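Local coordinates for protein lectin (PDB 4HR6) that probably binds carbohydrate as a nontoxic three-chain seed lectin homologous to type II ribosome-inactivating proteins, this chain belonging to the ribosome-inactivating-protein family part, at residues V28-A33 and L105-I110; S69-N72 and T76-Q79; S118-I123 and D148-I153. All blocks are in the same frame, centred on the assembly; numbering follows the deposited sequence.

Three contacts divide the joining of sheet and helices in this chain among aromatic contact, a salt bridge and a cation-pi interaction. Contact 1 sets strand 26-32 against helix 103-119 through two aromatic rings; contact 2 ties helix 67-74 to the loop that follows it by a buried arginine; contact 3 brings the end of helix 103-119 to helix 141-159. Contacts 1 and 2, with centres about 15 Å apart, touch where Leu70 packs on Phe107 and Leu108. Contacts 2 and 3 are linked by a salt bridge, Arg78 NH1 to Asp148 OD1, 2.9 Å. Contacts 1 and 3 share helix 103-119 but lie on opposite sides of the chain's centre, about 20 Å apart between centres.

Contact 1: V28-A33 and L105-I110; sequences VAYQPA and LSFLVI
Segment 28-33, strand up to Pro32, and the helical segment 105-110 keep their backbones well apart, the nearest CA atoms, those of Tyr30 and Phe107, being 10.5 Å from each other, and two aromatic side chains bridge the interval. Tyr30 directs its CB toward the helix, and its CG sits between the backbone N and the carbonyl carbon (chi1 84°), which carries the ring off the strand to meet Phe107. The far end of the phenylalanine does the touching: Phe107 CZ comes to 3.6 Å from Tyr30 CD2 and to 3.8 Å from Tyr30 CE2, so a single carbon, CZ, meets the CD2-CE2 bond of the tyrosine. Tyr30 CD2 lies at the edge of the Phe107 ring, near its plane. The planes are inclined at 75° with centroids 5.8 Å apart, an oblique aromatic pairing.

Both rings have further aromatic company, Tyr30 meeting Tyr39 of the adjacent strand and Phe107 meeting Phe41, while Leu70 and Leu95 also pack on Phe107. The one polar group of the pair, Tyr30 OH, is hydrogen-bonded to Leu95 O of helix 85-96. Between these two segments no hydrogen bond forms, and the join is the apolar contact of the two rings, whereas the phenol hydroxyl of this buried pair is satisfied by a backbone carbonyl of a different helix.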
# COMPACT_ATOMS: atom_id res chain seq x y z
N VAL B 28 7.28 17.62 -17.83
CA VAL B 28 8.23 17.94 -18.91
C VAL B 28 8.27 19.41 -19.32
O VAL B 28 9.26 19.87 -19.88
CB VAL B 28 7.98 17.09 -20.18
CG1 VAL B 28 8.06 15.62 -19.85
CG2 VAL B 28 6.64 17.40 -20.81
N ALA B 29 7.17 20.13 -19.12
CA ALA B 29 7.09 21.51 -19.54
C ALA B 29 5.93 22.19 -18.86
O ALA B 29 5.03 21.54 -18.34
CB ALA B 29 6.87 21.58 -21.05
N TYR B 30 5.95 23.52 -18.88
CA TYR B 30 4.76 24.29 -18.49
C TYR B 30 4.67 25.59 -19.26
O TYR B 30 5.66 26.05 -19.83
CB TYR B 30 4.74 24.59 -16.98
CG TYR B 30 5.53 25.81 -16.55
CD1 TYR B 30 4.89 27.04 -16.31
CD2 TYR B 30 6.89 25.75 -16.35
CE1 TYR B 30 5.61 28.16 -15.90
CE2 TYR B 30 7.61 26.85 -15.95
CZ TYR B 30 6.96 28.04 -15.73
OH TYR B 30 7.70 29.12 -15.33
N GLN B 31 3.49 26.19 -19.21
CA GLN B 31 3.22 27.49 -19.78
C GLN B 31 2.38 28.34 -18.81
O GLN B 31 1.36 27.87 -18.30
CB GLN B 31 2.43 27.35 -21.08
CG GLN B 31 2.51 28.61 -21.94
CD GLN B 31 1.42 28.72 -22.99
OE1 GLN B 31 0.60 27.82 -23.15
NE2 GLN B 31 1.41 29.83 -23.71
N PRO B 32 2.82 29.58 -18.52
CA PRO B 32 1.90 30.49 -17.84
C PRO B 32 0.77 30.89 -18.78
O PRO B 32 1.04 31.20 -19.93
CB PRO B 32 2.77 31.72 -17.52
CG PRO B 32 4.18 31.33 -17.82
CD PRO B 32 4.13 30.17 -18.77
N ALA B 33 -0.47 30.89 -18.31
CA ALA B 33 -1.63 31.34 -19.11
C ALA B 33 -1.47 32.79 -19.60
O ALA B 33 -1.02 33.67 -18.84
CB ALA B 33 -2.92 31.21 -18.32
N LEU B 105 12.93 25.31 -6.66
CA LEU B 105 12.20 25.15 -5.41
C LEU B 105 10.71 24.97 -5.67
O LEU B 105 10.08 24.07 -5.10
CB LEU B 105 12.42 26.38 -4.54
CG LEU B 105 11.79 26.29 -3.14
CD1 LEU B 105 12.77 25.57 -2.22
CD2 LEU B 105 11.43 27.67 -2.60
N SER B 106 10.16 25.83 -6.52
CA SER B 106 8.72 25.79 -6.80
C SER B 106 8.33 24.48 -7.48
O SER B 106 7.30 23.92 -7.14
CB SER B 106 8.29 27.01 -7.61
OG SER B 106 8.71 28.21 -6.96
N PHE B 107 9.17 23.97 -8.39
CA PHE B 107 8.92 22.66 -8.99
C PHE B 107 8.91 21.53 -7.94
O PHE B 107 8.06 20.66 -7.97
CB PHE B 107 9.94 22.35 -10.10
CG PHE B 107 9.53 22.86 -11.46
CD1 PHE B 107 10.37 23.70 -12.18
CD2 PHE B 107 8.32 22.50 -12.01
CE1 PHE B 107 9.99 24.16 -13.44
CE2 PHE B 107 7.93 22.97 -13.27
CZ PHE B 107 8.77 23.80 -13.98
N LEU B 108 9.85 21.55 -7.03
CA LEU B 108 9.90 20.56 -5.94
C LEU B 108 8.58 20.50 -5.13
O LEU B 108 8.05 19.42 -4.84
CB LEU B 108 11.07 20.87 -5.04
CG LEU B 108 12.34 20.01 -5.05
CD1 LEU B 108 12.42 19.01 -6.16
CD2 LEU B 108 13.59 20.89 -4.99
N VAL B 109 8.03 21.67 -4.83
CA VAL B 109 6.75 21.73 -4.14
C VAL B 109 5.63 21.12 -4.98
O VAL B 109 4.87 20.25 -4.52
CB VAL B 109 6.40 23.18 -3.77
CG1 VAL B 109 5.02 23.27 -3.17
CG2 VAL B 109 7.43 23.75 -2.79
N ILE B 110 5.53 21.59 -6.22
CA ILE B 110 4.42 21.23 -7.09
C ILE B 110 4.46 19.74 -7.45
O ILE B 110 3.45 19.06 -7.38
CB ILE B 110 4.41 22.11 -8.35
CG1 ILE B 110 3.96 23.52 -8.00
CG2 ILE B 110 3.47 21.53 -9.40
CD1 ILE B 110 4.43 24.57 -8.97

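Contact 2: S69-N72 and T76-Q79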
# COMPACT_ATOMS: atom_id res chain seq x y z
N SER B 69 18.55 16.68 -9.65
CA SER B 69 18.87 17.88 -10.42
C SER B 69 18.13 19.08 -9.82
O SER B 69 18.68 20.18 -9.67
CB SER B 69 18.53 17.73 -11.90
OG SER B 69 18.90 18.90 -12.63
N LEU B 70 16.87 18.87 -9.50
CA LEU B 70 16.08 19.93 -8.88
C LEU B 70 16.65 20.38 -7.55
O LEU B 70 16.69 21.58 -7.27
CB LEU B 70 14.63 19.47 -8.69
CG LEU B 70 13.86 19.47 -10.01
CD1 LEU B 70 12.57 18.71 -9.86
CD2 LEU B 70 13.58 20.90 -10.46
N GLU B 71 17.07 19.42 -6.74
CA GLU B 71 17.65 19.73 -5.41
C GLU B 71 18.98 20.47 -5.57
O GLU B 71 19.27 21.48 -4.90
CB GLU B 71 17.84 18.45 -4.60
CG GLU B 71 16.52 17.91 -4.03
CD GLU B 71 16.66 16.58 -3.29
OE1 GLU B 71 17.67 15.88 -3.47
OE2 GLU B 71 15.74 16.20 -2.54
N ASN B 72 19.78 19.99 -6.50
CA ASN B 72 21.01 20.65 -6.84
C ASN B 72 20.81 22.12 -7.23
O ASN B 72 21.48 23.02 -6.73
CB ASN B 72 21.68 19.91 -7.98
CG ASN B 72 23.16 20.02 -7.93
OD1 ASN B 72 23.75 20.91 -8.53
ND2 ASN B 72 23.78 19.13 -7.16
N THR B 76 19.07 23.00 -1.92
CA THR B 76 18.69 22.25 -0.73
C THR B 76 17.87 21.01 -1.08
O THR B 76 17.47 20.84 -2.23
CB THR B 76 17.95 23.18 0.26
OG1 THR B 76 17.90 22.55 1.54
CG2 THR B 76 16.54 23.50 -0.21
N THR B 77 17.62 20.13 -0.11
CA THR B 77 16.94 18.87 -0.37
C THR B 77 15.47 18.90 0.02
O THR B 77 15.01 19.80 0.72
CB THR B 77 17.62 17.70 0.35
OG1 THR B 77 17.39 17.83 1.76
CG2 THR B 77 19.14 17.69 0.06
N ARG B 78 14.75 17.89 -0.43
CA ARG B 78 13.33 17.76 -0.13
C ARG B 78 13.01 17.76 1.38
O ARG B 78 11.93 18.21 1.79
CB ARG B 78 12.79 16.46 -0.76
CG ARG B 78 12.65 16.52 -2.28
CD ARG B 78 12.48 15.13 -2.88
NE ARG B 78 13.75 14.40 -2.90
CZ ARG B 78 13.86 13.10 -3.14
NH1 ARG B 78 12.78 12.37 -3.37
NH2 ARG B 78 15.06 12.53 -3.14
N GLN B 79 13.94 17.26 2.19
CA GLN B 79 13.78 17.19 3.65
C GLN B 79 13.97 18.53 4.36
O GLN B 79 14.00 18.59 5.58
CB GLN B 79 14.73 16.16 4.22
CG GLN B 79 14.35 14.76 3.78
CD GLN B 79 15.40 13.75 4.09
OE1 GLN B 79 16.13 13.31 3.22
NE2 GLN B 79 15.49 13.36 5.36
O HOH W 1 17.23 14.03 -1.12
O HOH W 2 17.95 13.40 -4.27
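Glu71 and Arg78 carry this contact, and charge and hydrogen bonding converge on one carboxylate oxygen. Arg78 NE donates to Glu71 OE2 at 2.7 Å as part of a salt bridge, with an N-H...O angle of 163°, and Arg78 N donates to the same Glu71 OE2 at 2.9 Å. The two donors reach that oxygen from opposite faces of the carboxylate plane, each well out of it. By contrast, OE2 lies practically in the guanidinium plane, at its edge; the two flat groups are turned 51° against each other. One residue therefore grips the acid with both its main chain and its side chain, which should restrict the carboxylate's rotation and probably favour its ionised form.

Water adds to the charged pair. One molecule donates to Glu71 OE2 at 3.0 Å and another to Glu71 OE1 at 2.6 Å, and each accepts a weak bond from Arg78 NH2.

The van der Waals part lies along the stem of the glutamate. Extended beyond CG (chi2 176°), it passes the loop backbone, with Glu71 CB 3.4 Å from Thr76 O, before Glu71 OE2 arrives 3.6 Å from Thr77 CA.

The contact closes the end of helix 67-74 against the loop leading to helix 85-96. Arg78 NH1 forms salt bridges with Glu147 and Asp148 of helix 141-159, and its guanidinium makes a cation-pi contact with Phe67; Leu70, just before Glu71, packs on helix 103-119.

Contact 3: S118-I123 and D148-I153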
# COMPACT_ATOMS: atom_id res chain seq x y z
N SER B 118 -0.28 11.68 -6.24
CA SER B 118 -1.10 10.82 -7.08
C SER B 118 -0.61 9.38 -7.06
O SER B 118 -1.39 8.45 -7.25
CB SER B 118 -1.13 11.33 -8.52
OG SER B 118 -1.75 12.62 -8.60
N LYS B 119 0.69 9.19 -6.85
CA LYS B 119 1.28 7.85 -6.89
C LYS B 119 1.02 7.07 -5.61
O LYS B 119 0.91 5.83 -5.64
CB LYS B 119 2.78 7.97 -7.09
CG LYS B 119 3.23 8.54 -8.43
CD LYS B 119 4.74 8.76 -8.41
CE LYS B 119 5.27 9.26 -9.73
NZ LYS B 119 6.71 9.59 -9.62
N PHE B 120 0.96 7.79 -4.48
CA PHE B 120 0.93 7.18 -3.15
C PHE B 120 -0.17 7.79 -2.25
O PHE B 120 -0.17 8.99 -2.02
CB PHE B 120 2.26 7.37 -2.44
CG PHE B 120 3.42 6.69 -3.11
CD1 PHE B 120 3.64 5.34 -2.92
CD2 PHE B 120 4.29 7.41 -3.93
CE1 PHE B 120 4.72 4.71 -3.53
CE2 PHE B 120 5.36 6.79 -4.54
CZ PHE B 120 5.58 5.44 -4.34
N ARG B 121 -1.05 6.94 -1.73
CA ARG B 121 -2.07 7.33 -0.75
C ARG B 121 -1.46 7.97 0.50
O ARG B 121 -1.97 8.96 0.99
CB ARG B 121 -2.94 6.13 -0.38
CG ARG B 121 -3.85 5.64 -1.51
CD ARG B 121 -5.12 4.97 -0.96
NE ARG B 121 -6.06 4.64 -2.03
CZ ARG B 121 -6.04 3.52 -2.77
NH1 ARG B 121 -5.13 2.57 -2.56
NH2 ARG B 121 -6.95 3.34 -3.73
N PHE B 122 -0.33 7.46 0.96
CA PHE B 122 0.34 8.03 2.13
C PHE B 122 0.73 9.50 1.94
O PHE B 122 0.62 10.32 2.87
CB PHE B 122 1.57 7.20 2.49
CG PHE B 122 2.28 7.68 3.71
CD1 PHE B 122 1.76 7.42 4.96
CD2 PHE B 122 3.45 8.41 3.61
CE1 PHE B 122 2.40 7.87 6.11
CE2 PHE B 122 4.09 8.87 4.74
CZ PHE B 122 3.57 8.59 6.00
N ILE B 123 1.14 9.84 0.72
CA ILE B 123 1.55 11.21 0.42
C ILE B 123 0.31 12.07 0.21
O ILE B 123 0.24 13.17 0.69
CB ILE B 123 2.52 11.29 -0.79
CG1 ILE B 123 3.81 10.57 -0.45
CG2 ILE B 123 2.83 12.74 -1.14
CD1 ILE B 123 4.75 10.43 -1.63
N ASP B 148 11.61 7.99 -4.02
CA ASP B 148 12.82 7.45 -4.60
C ASP B 148 12.68 5.99 -5.08
O ASP B 148 13.44 5.56 -5.95
CB ASP B 148 13.98 7.56 -3.61
CG ASP B 148 14.42 9.00 -3.39
OD1 ASP B 148 14.04 9.92 -4.15
OD2 ASP B 148 15.17 9.22 -2.43
N ASN B 149 11.74 5.23 -4.53
CA ASN B 149 11.59 3.80 -4.90
C ASN B 149 10.40 3.44 -5.77
O ASN B 149 10.17 2.27 -6.03
CB ASN B 149 11.53 2.95 -3.62
CG ASN B 149 12.88 2.80 -2.98
OD1 ASN B 149 13.75 2.15 -3.51
ND2 ASN B 149 13.07 3.42 -1.84
N TRP B 150 9.64 4.44 -6.23
CA TRP B 150 8.41 4.16 -6.99
C TRP B 150 8.63 3.29 -8.22
O TRP B 150 7.83 2.40 -8.52
CB TRP B 150 7.77 5.47 -7.42
CG TRP B 150 6.58 5.30 -8.25
CD1 TRP B 150 5.39 4.79 -7.86
CD2 TRP B 150 6.42 5.70 -9.62
NE1 TRP B 150 4.49 4.82 -8.90
CE2 TRP B 150 5.10 5.37 -9.99
CE3 TRP B 150 7.26 6.28 -10.57
CZ2 TRP B 150 4.59 5.60 -11.28
CZ3 TRP B 150 6.77 6.52 -11.84
CH2 TRP B 150 5.44 6.19 -12.18
N SER B 151 9.69 3.59 -8.97
CA SER B 151 10.01 2.82 -10.15
C SER B 151 10.30 1.37 -9.82
O SER B 151 9.79 0.47 -10.45
CB SER B 151 11.24 3.42 -10.86
OG SER B 151 11.49 2.66 -12.02
N GLU B 152 11.14 1.18 -8.82
CA GLU B 152 11.55 -0.13 -8.35
C GLU B 152 10.37 -0.91 -7.74
O GLU B 152 10.25 -2.12 -7.98
CB GLU B 152 12.64 0.06 -7.31
CG GLU B 152 13.28 -1.20 -6.79
CD GLU B 152 14.00 -2.02 -7.85
OE1 GLU B 152 14.39 -1.46 -8.89
OE2 GLU B 152 14.17 -3.23 -7.64
N ILE B 153 9.51 -0.24 -6.97
CA ILE B 153 8.29 -0.86 -6.43
C ILE B 153 7.38 -1.28 -7.55
O ILE B 153 6.86 -2.39 -7.54
CB ILE B 153 7.49 0.10 -5.52
CG1 ILE B 153 8.21 0.29 -4.20
CG2 ILE B 153 6.06 -0.38 -5.26
CD1 ILE B 153 7.69 1.47 -3.40
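Lys119 lies across one face of the Trp150 indole, at the closest backbone approach of the two segments. Its CG is anti to the carbonyl carbon and the rest of the chain is fully extended, so successive methylenes pass over the ring: Lys119 CD is 3.7 Å from Trp150 CD2, and Lys119 CE sits 3.6 Å from the centroid of the six-membered ring of Trp150, only 7° from its normal, a CH-pi contact. The ammonium goes further, Lys119 NZ lying 4.0 Å from that Trp150 centroid and 29° off the normal, making a cation-pi interaction in which NZ is nearest Trp150 CE3, at 3.5 Å. A salt bridge from NZ to Glu116, one turn back, adds a formal counter-charge.

Trp150 holds its CG anti to the backbone N (chi1 177°), which brings the indole up to Lys119 and Phe120; its NE1 is hydrogen-bonded to Leu197 O, outside both segments. Phe120 meets its pyrrole side, Phe120 CZ lying 3.6 Å from Trp150 CD1, with the rings in an oblique pairing. At the edge of the phenylalanine ring, Phe120 CE1 is 4.4 Å from Ile153 CD1.

Phe120 stands at the break between helices 103-119 and 121-132, so the contact fastens this junction to helix 141-159. Ile153 also packs on strand 166-174, and Trp150 on Leu37 of another chain.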